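Local coordinates for protein paraflagellar rod component (Trypanosoma cruzi, PDB 6XYB) that is of unknown function but belongs to a kinetoplastid-specific family and assembles as four chains around shared magnesium ions, at residues S10-P15 with S106-T111; A97-R102 with K112-R117. All blocks are in the same frame, centred on the assembly; numbering follows the deposited sequence.

Contact 1 of 2, residues S10-P15 with S106-T111; sequences SATFNP and SGKDTT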
loop_
_atom_site.group_PDB
_atom_site.type_symbol
_atom_site.label_atom_id
_atom_site.label_comp_id
_atom_site.label_asym_id
_atom_site.label_seq_id
_atom_site.Cartn_x
_atom_site.Cartn_y
_atom_site.Cartn_z
ATOM N N SER C 10 8.022 -7.586 -7.120
ATOM C CA SER C 10 8.718 -6.952 -6.004
ATOM C C SER C 10 9.942 -6.243 -6.564
ATOM O O SER C 10 10.597 -6.806 -7.447
ATOM C CB SER C 10 9.094 -7.975 -4.954
ATOM O OG SER C 10 9.591 -7.371 -3.782
ATOM N N ALA C 11 10.266 -5.106 -5.990
ATOM C CA ALA C 11 11.451 -4.360 -6.436
ATOM C C ALA C 11 12.196 -3.902 -5.177
ATOM O O ALA C 11 11.583 -3.203 -4.347
ATOM C CB ALA C 11 11.043 -3.195 -7.266
ATOM N N THR C 12 13.492 -4.211 -5.134
ATOM C CA THR C 12 14.382 -3.795 -4.069
ATOM C C THR C 12 15.439 -2.905 -4.693
ATOM O O THR C 12 15.929 -3.214 -5.755
ATOM C CB THR C 12 14.950 -5.014 -3.325
ATOM O OG1 THR C 12 13.856 -5.732 -2.715
ATOM C CG2 THR C 12 15.900 -4.566 -2.230
ATOM N N PHE C 13 15.751 -1.844 -3.996
ATOM C CA PHE C 13 16.806 -0.889 -4.351
ATOM C C PHE C 13 17.669 -0.620 -3.111
ATOM O O PHE C 13 17.143 -0.602 -2.016
ATOM C CB PHE C 13 16.187 0.431 -4.743
ATOM C CG PHE C 13 15.174 0.334 -5.811
ATOM C CD1 PHE C 13 15.479 0.444 -7.142
ATOM C CD2 PHE C 13 13.855 0.140 -5.478
ATOM C CE1 PHE C 13 14.524 0.285 -8.134
ATOM C CE2 PHE C 13 12.881 0.022 -6.458
ATOM C CZ PHE C 13 13.207 0.083 -7.788
ATOM N N ASN C 14 18.993 -0.396 -3.232
ATOM C CA ASN C 14 19.846 -0.568 -4.388
ATOM C C ASN C 14 20.861 -1.663 -4.106
ATOM O O ASN C 14 21.211 -1.902 -2.948
ATOM C CB ASN C 14 20.535 0.759 -4.712
ATOM C CG ASN C 14 19.606 1.688 -5.464
ATOM O OD1 ASN C 14 19.161 1.368 -6.554
ATOM N ND2 ASN C 14 19.274 2.829 -4.886
ATOM N N PRO C 15 21.410 -2.328 -5.151
ATOM C CA PRO C 15 21.074 -2.021 -6.535
ATOM C C PRO C 15 19.701 -2.570 -6.909
ATOM O O PRO C 15 19.113 -3.360 -6.149
ATOM C CB PRO C 15 22.161 -2.727 -7.350
ATOM C CG PRO C 15 22.583 -3.883 -6.458
ATOM C CD PRO C 15 22.367 -3.430 -5.029
ATOM N N SER C 106 20.556 -2.482 6.130
ATOM C CA SER C 106 21.033 -2.710 4.743
ATOM C C SER C 106 20.955 -1.395 3.946
ATOM O O SER C 106 21.615 -1.299 2.909
ATOM C CB SER C 106 20.195 -3.749 4.073
ATOM O OG SER C 106 18.908 -3.203 3.836
ATOM N N GLY C 107 20.064 -0.480 4.341
ATOM C CA GLY C 107 19.785 0.767 3.614
ATOM C C GLY C 107 18.952 0.514 2.368
ATOM O O GLY C 107 18.972 1.338 1.461
ATOM N N LYS C 108 18.290 -0.634 2.241
ATOM C CA LYS C 108 17.534 -1.001 1.027
ATOM C C LYS C 108 16.035 -0.844 1.258
ATOM O O LYS C 108 15.575 -1.026 2.406
ATOM C CB LYS C 108 17.815 -2.442 0.588
ATOM C CG LYS C 108 19.268 -2.878 0.367
ATOM C CD LYS C 108 19.370 -4.265 -0.241
ATOM C CE LYS C 108 20.797 -4.666 -0.545
ATOM N NZ LYS C 108 21.247 -4.109 -1.835
ATOM N N ASP C 109 15.337 -0.491 0.219
ATOM C CA ASP C 109 13.861 -0.404 0.310
ATOM C C ASP C 109 13.234 -1.411 -0.623
ATOM O O ASP C 109 13.816 -1.676 -1.673
ATOM C CB ASP C 109 13.287 0.975 0.030
ATOM C CG ASP C 109 13.723 1.528 -1.308
ATOM O OD1 ASP C 109 14.888 2.013 -1.369
ATOM O OD2 ASP C 109 12.889 1.564 -2.258
ATOM N N THR C 110 12.129 -2.009 -0.198
ATOM C CA THR C 110 11.462 -3.028 -0.990
ATOM C C THR C 110 10.005 -2.630 -1.176
ATOM O O THR C 110 9.365 -2.401 -0.136
ATOM C CB THR C 110 11.593 -4.400 -0.309
ATOM O OG1 THR C 110 12.992 -4.719 -0.236
ATOM C CG2 THR C 110 10.843 -5.471 -1.063
ATOM N N THR C 111 9.503 -2.759 -2.379
ATOM C CA THR C 111 8.146 -2.438 -2.721
ATOM C C THR C 111 7.519 -3.628 -3.428
ATOM O O THR C 111 8.109 -4.156 -4.366
ATOM C CB THR C 111 8.073 -1.198 -3.570
ATOM O OG1 THR C 111 8.655 -0.076 -2.911
ATOM C CG2 THR C 111 6.686 -0.925 -4.076
HETATM O O HOH W 1 11.248 -0.331 -3.353
HETATM O O HOH W 2 19.352 -5.180 -4.175
#
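Thr12 and Thr110 face each other as a non-hydrogen-bonded pair, and their two hydroxyls close the gap: OG1 of Thr12 lies 2.8 Å from OG1 of Thr110 in a hydrogen bond that either could donate. Both threonines set OG1 beside the backbone N and CG2 anti to it (chi1 -62° in each), which brings the hydroxyls together across the strands. The methyl CG2 of Thr110 also comes up to Ser10 OG at 3.5 Å, a hydroxyl whose hydrogen bond is with Lys112 NZ. On the other face, Asp109 holds its carboxylate between the backbone N and the carbonyl carbon (chi1 55°), leaning over to Phe13. Carboxylate and ring planes are 19° apart, with Asp109 OD2 3.7 Å from Phe13 CD2, while OD1 forms a salt bridge with Lys77. These strands, 6-13 and 108-117, are antiparallel neighbours in a six-stranded sheet, with 108-117 lying between 6-13 and the outermost strand 93-103, and helix 74-90 covers the face bearing Ala11, Phe13 and Thr111 through Phe81 and Lys77. A water molecule on this side, in plane with the edge of the Phe13 ring, donates to Asp109 OD2 at 2.7 Å and to Ala11 O, and is bonded to Thr111 OG1 at 2.6 Å. Two pairs of backbone hydrogen bonds, Ala11 with Thr111 and Phe13 with Asp109, fix the register. Beyond them Lys108 runs extended until a bend at its last torsion turns NZ onto Asn14 O; the modelled 2.5 Å is very short and its exact length doubtful. A second water accepts from Lys108 NZ and donates to Pro15 O at 2.7 Å.

Contact 2 of 2, residues A97-R102 with K112-R117; sequences ASNSIR and KLFFAR. With MG (magnesium ion), chain H; MG (magnesium ion), chain G.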
loop_
_atom_site.group_PDB
_atom_site.type_symbol
_atom_site.label_atom_id
_atom_site.label_comp_id
_atom_site.label_asym_id
_atom_site.label_seq_id
_atom_site.Cartn_x
_atom_site.Cartn_y
_atom_site.Cartn_z
ATOM N N ALA C 97 -2.995 -3.595 -5.310
ATOM C CA ALA C 97 -2.446 -3.194 -4.022
ATOM C C ALA C 97 -0.933 -2.991 -4.129
ATOM O O ALA C 97 -0.302 -3.529 -5.021
ATOM C CB ALA C 97 -2.782 -4.181 -2.925
ATOM N N SER C 98 -0.398 -2.201 -3.211
ATOM C CA SER C 98 1.064 -2.052 -3.140
ATOM C C SER C 98 1.449 -1.833 -1.672
ATOM O O SER C 98 0.702 -1.280 -0.914
ATOM C CB SER C 98 1.571 -0.898 -3.966
ATOM O OG SER C 98 2.975 -0.732 -3.943
ATOM N N ASN C 99 2.682 -2.170 -1.310
ATOM C CA ASN C 99 3.247 -1.838 0.020
ATOM C C ASN C 99 4.761 -1.719 -0.092
ATOM O O ASN C 99 5.336 -2.198 -1.033
ATOM C CB ASN C 99 2.763 -2.835 1.083
ATOM C CG ASN C 99 3.044 -4.286 0.864
ATOM O OD1 ASN C 99 2.240 -5.032 0.325
ATOM N ND2 ASN C 99 4.234 -4.682 1.224
ATOM N N SER C 100 5.334 -1.063 0.857
ATOM C CA SER C 100 6.793 -0.921 0.864
ATOM C C SER C 100 7.313 -0.863 2.297
ATOM O O SER C 100 6.607 -0.467 3.248
ATOM C CB SER C 100 7.200 0.293 0.049
ATOM O OG SER C 100 6.456 1.460 0.403
ATOM N N ILE C 101 8.585 -1.252 2.414
ATOM C CA ILE C 101 9.333 -1.087 3.676
ATOM C C ILE C 101 10.739 -0.559 3.366
ATOM O O ILE C 101 11.215 -0.736 2.217
ATOM C CB ILE C 101 9.432 -2.387 4.475
ATOM C CG1 ILE C 101 10.092 -3.476 3.645
ATOM C CG2 ILE C 101 8.092 -2.851 4.932
ATOM C CD1 ILE C 101 10.351 -4.801 4.376
ATOM N N ARG C 102 11.408 -0.041 4.388
ATOM C CA ARG C 102 12.850 0.269 4.294
ATOM C C ARG C 102 13.563 -0.422 5.422
ATOM O O ARG C 102 13.063 -0.329 6.547
ATOM C CB ARG C 102 13.090 1.772 4.296
ATOM C CG ARG C 102 14.559 2.085 4.114
ATOM C CD ARG C 102 14.771 3.547 3.788
ATOM N NE ARG C 102 16.178 3.830 3.540
ATOM C CZ ARG C 102 17.126 3.844 4.479
ATOM N NH1 ARG C 102 16.838 3.648 5.761
ATOM N NH2 ARG C 102 18.378 4.090 4.148
ATOM N N LYS C 112 6.322 -3.981 -3.018
ATOM C CA LYS C 112 5.536 -5.018 -3.635
ATOM C C LYS C 112 4.303 -4.423 -4.348
ATOM O O LYS C 112 3.688 -3.491 -3.873
ATOM C CB LYS C 112 5.187 -6.078 -2.610
ATOM C CG LYS C 112 6.475 -6.722 -2.138
ATOM C CD LYS C 112 6.352 -8.000 -1.473
ATOM C CE LYS C 112 7.589 -8.243 -0.648
ATOM N NZ LYS C 112 8.655 -8.822 -1.512
ATOM N N LEU C 113 4.018 -4.974 -5.525
ATOM C CA LEU C 113 2.872 -4.561 -6.356
ATOM C C LEU C 113 2.099 -5.864 -6.605
ATOM O O LEU C 113 2.689 -6.866 -7.141
ATOM C CB LEU C 113 3.365 -3.917 -7.649
ATOM C CG LEU C 113 4.163 -2.627 -7.570
ATOM C CD1 LEU C 113 4.872 -2.368 -8.908
ATOM C CD2 LEU C 113 3.287 -1.401 -7.302
ATOM N N PHE C 114 0.804 -5.851 -6.355
ATOM C CA PHE C 114 -0.009 -7.064 -6.538
ATOM C C PHE C 114 -1.077 -6.798 -7.614
ATOM O O PHE C 114 -1.704 -5.736 -7.620
ATOM C CB PHE C 114 -0.745 -7.393 -5.228
ATOM C CG PHE C 114 0.161 -7.755 -4.104
ATOM C CD1 PHE C 114 0.749 -8.994 -4.059
ATOM C CD2 PHE C 114 0.475 -6.812 -3.151
ATOM C CE1 PHE C 114 1.602 -9.351 -3.024
ATOM C CE2 PHE C 114 1.301 -7.177 -2.077
ATOM C CZ PHE C 114 1.883 -8.421 -2.048
ATOM N N PHE C 115 -1.195 -7.754 -8.535
ATOM C CA PHE C 115 -2.042 -7.605 -9.736
ATOM C C PHE C 115 -3.028 -8.766 -9.871
ATOM O O PHE C 115 -2.725 -9.898 -9.427
ATOM C CB PHE C 115 -1.207 -7.622 -11.001
ATOM C CG PHE C 115 -0.220 -6.487 -11.078
ATOM C CD1 PHE C 115 1.031 -6.608 -10.502
ATOM C CD2 PHE C 115 -0.482 -5.297 -11.791
ATOM C CE1 PHE C 115 1.935 -5.560 -10.506
ATOM C CE2 PHE C 115 0.456 -4.253 -11.833
ATOM C CZ PHE C 115 1.664 -4.396 -11.165
ATOM N N ALA C 116 -4.203 -8.465 -10.415
ATOM C CA ALA C 116 -5.218 -9.504 -10.706
ATOM C C ALA C 116 -5.655 -9.390 -12.161
ATOM O O ALA C 116 -5.483 -8.327 -12.823
ATOM C CB ALA C 116 -6.395 -9.342 -9.748
ATOM N N ARG C 117 -6.194 -10.484 -12.714
ATOM C CA ARG C 117 -6.736 -10.415 -14.093
ATOM C C ARG C 117 -8.043 -9.624 -14.090
ATOM O O ARG C 117 -8.689 -9.576 -13.031
ATOM C CB ARG C 117 -6.995 -11.803 -14.699
ATOM C CG ARG C 117 -5.783 -12.665 -14.951
ATOM C CD ARG C 117 -4.808 -12.101 -15.947
ATOM N NE ARG C 117 -5.243 -12.123 -17.350
ATOM C CZ ARG C 117 -4.534 -11.626 -18.354
ATOM N NH1 ARG C 117 -3.354 -11.113 -18.114
ATOM N NH2 ARG C 117 -4.992 -11.640 -19.597
HETATM MG MG MG H . -0.605 0.163 0.179
HETATM MG MG MG G . 5.404 1.046 4.488
#
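Ser98 and Asn99 share one acceptor on the neighbouring strand, the carbonyl oxygen of Lys112. The hydroxyl Ser98 OG, swung anti to the backbone N (chi1 -179°), donates to Lys112 O at 2.9 Å, and Asn99 N reaches the same oxygen at 3.1 Å; the two donors arrive from opposite faces of the carbonyl plane. Ser98 OG is also bonded to Asn99 ND2 of the third subunit. The remaining backbone bonds follow the antiparallel pattern: Lys112 N to Asn99 O is short, at 2.8 Å, Phe114 N also bonds to Ala97 O, and Ala97 N to Phe114 O is weak at 3.4 Å. Strands 93-103 and 108-117 make a beta hairpin, and 93-103 is the outermost strand of the sheet within the chain. The carbonyls of Ala97 and Asn99 are used towards 108-117, leaving those of Ser98 and Ser100, on the other edge, for metal: Ser98 O binds one magnesium ion at 2.2 Å and Ser100 O another at 2.3 Å, each ion being shared with the same carbonyl of the three other chains. Among the side-chain contacts, Asn99 places OD1 in plane at the edge of the Phe114 ring, 3.4 Å from CE2, with amide and ring planes 33° apart; the same OD1 is hydrogen-bonded to Ser98 OG of the second subunit. Ala97 CB packs near Phe114 CD2 at 4.2 Å, and on the opposite face of the sheet Leu113 brings CD2 against Ser98 OG and CB. Lys112 sends its chain away from strand 93-103, its ammonium paired with Asp74 of the second subunit.

In the fold
Strand 108-117 lies between 6-13 and 93-103; contact 1 takes its pairing with 6-13 near its start, contact 2 its pairing with 93-103 further on, with centres 14 Å apart. Two polar links tie them, Ser10 OG to Lys112 NZ at 2.9 Å and the backbone bond between Thr110 N and Ile101 O, also 2.9 Å. Thr111 carries contact 1 towards the metal sites, its OG1 packing 3.3 Å from Ser100 CB; its side chain stays about 8 Å from a bound magnesium ion. The ions sit at the subunit interface beside contact 2, where Ser98 O and Ser100 O of all four chains meet, while contact 1 lies one strand further inside the same sheet.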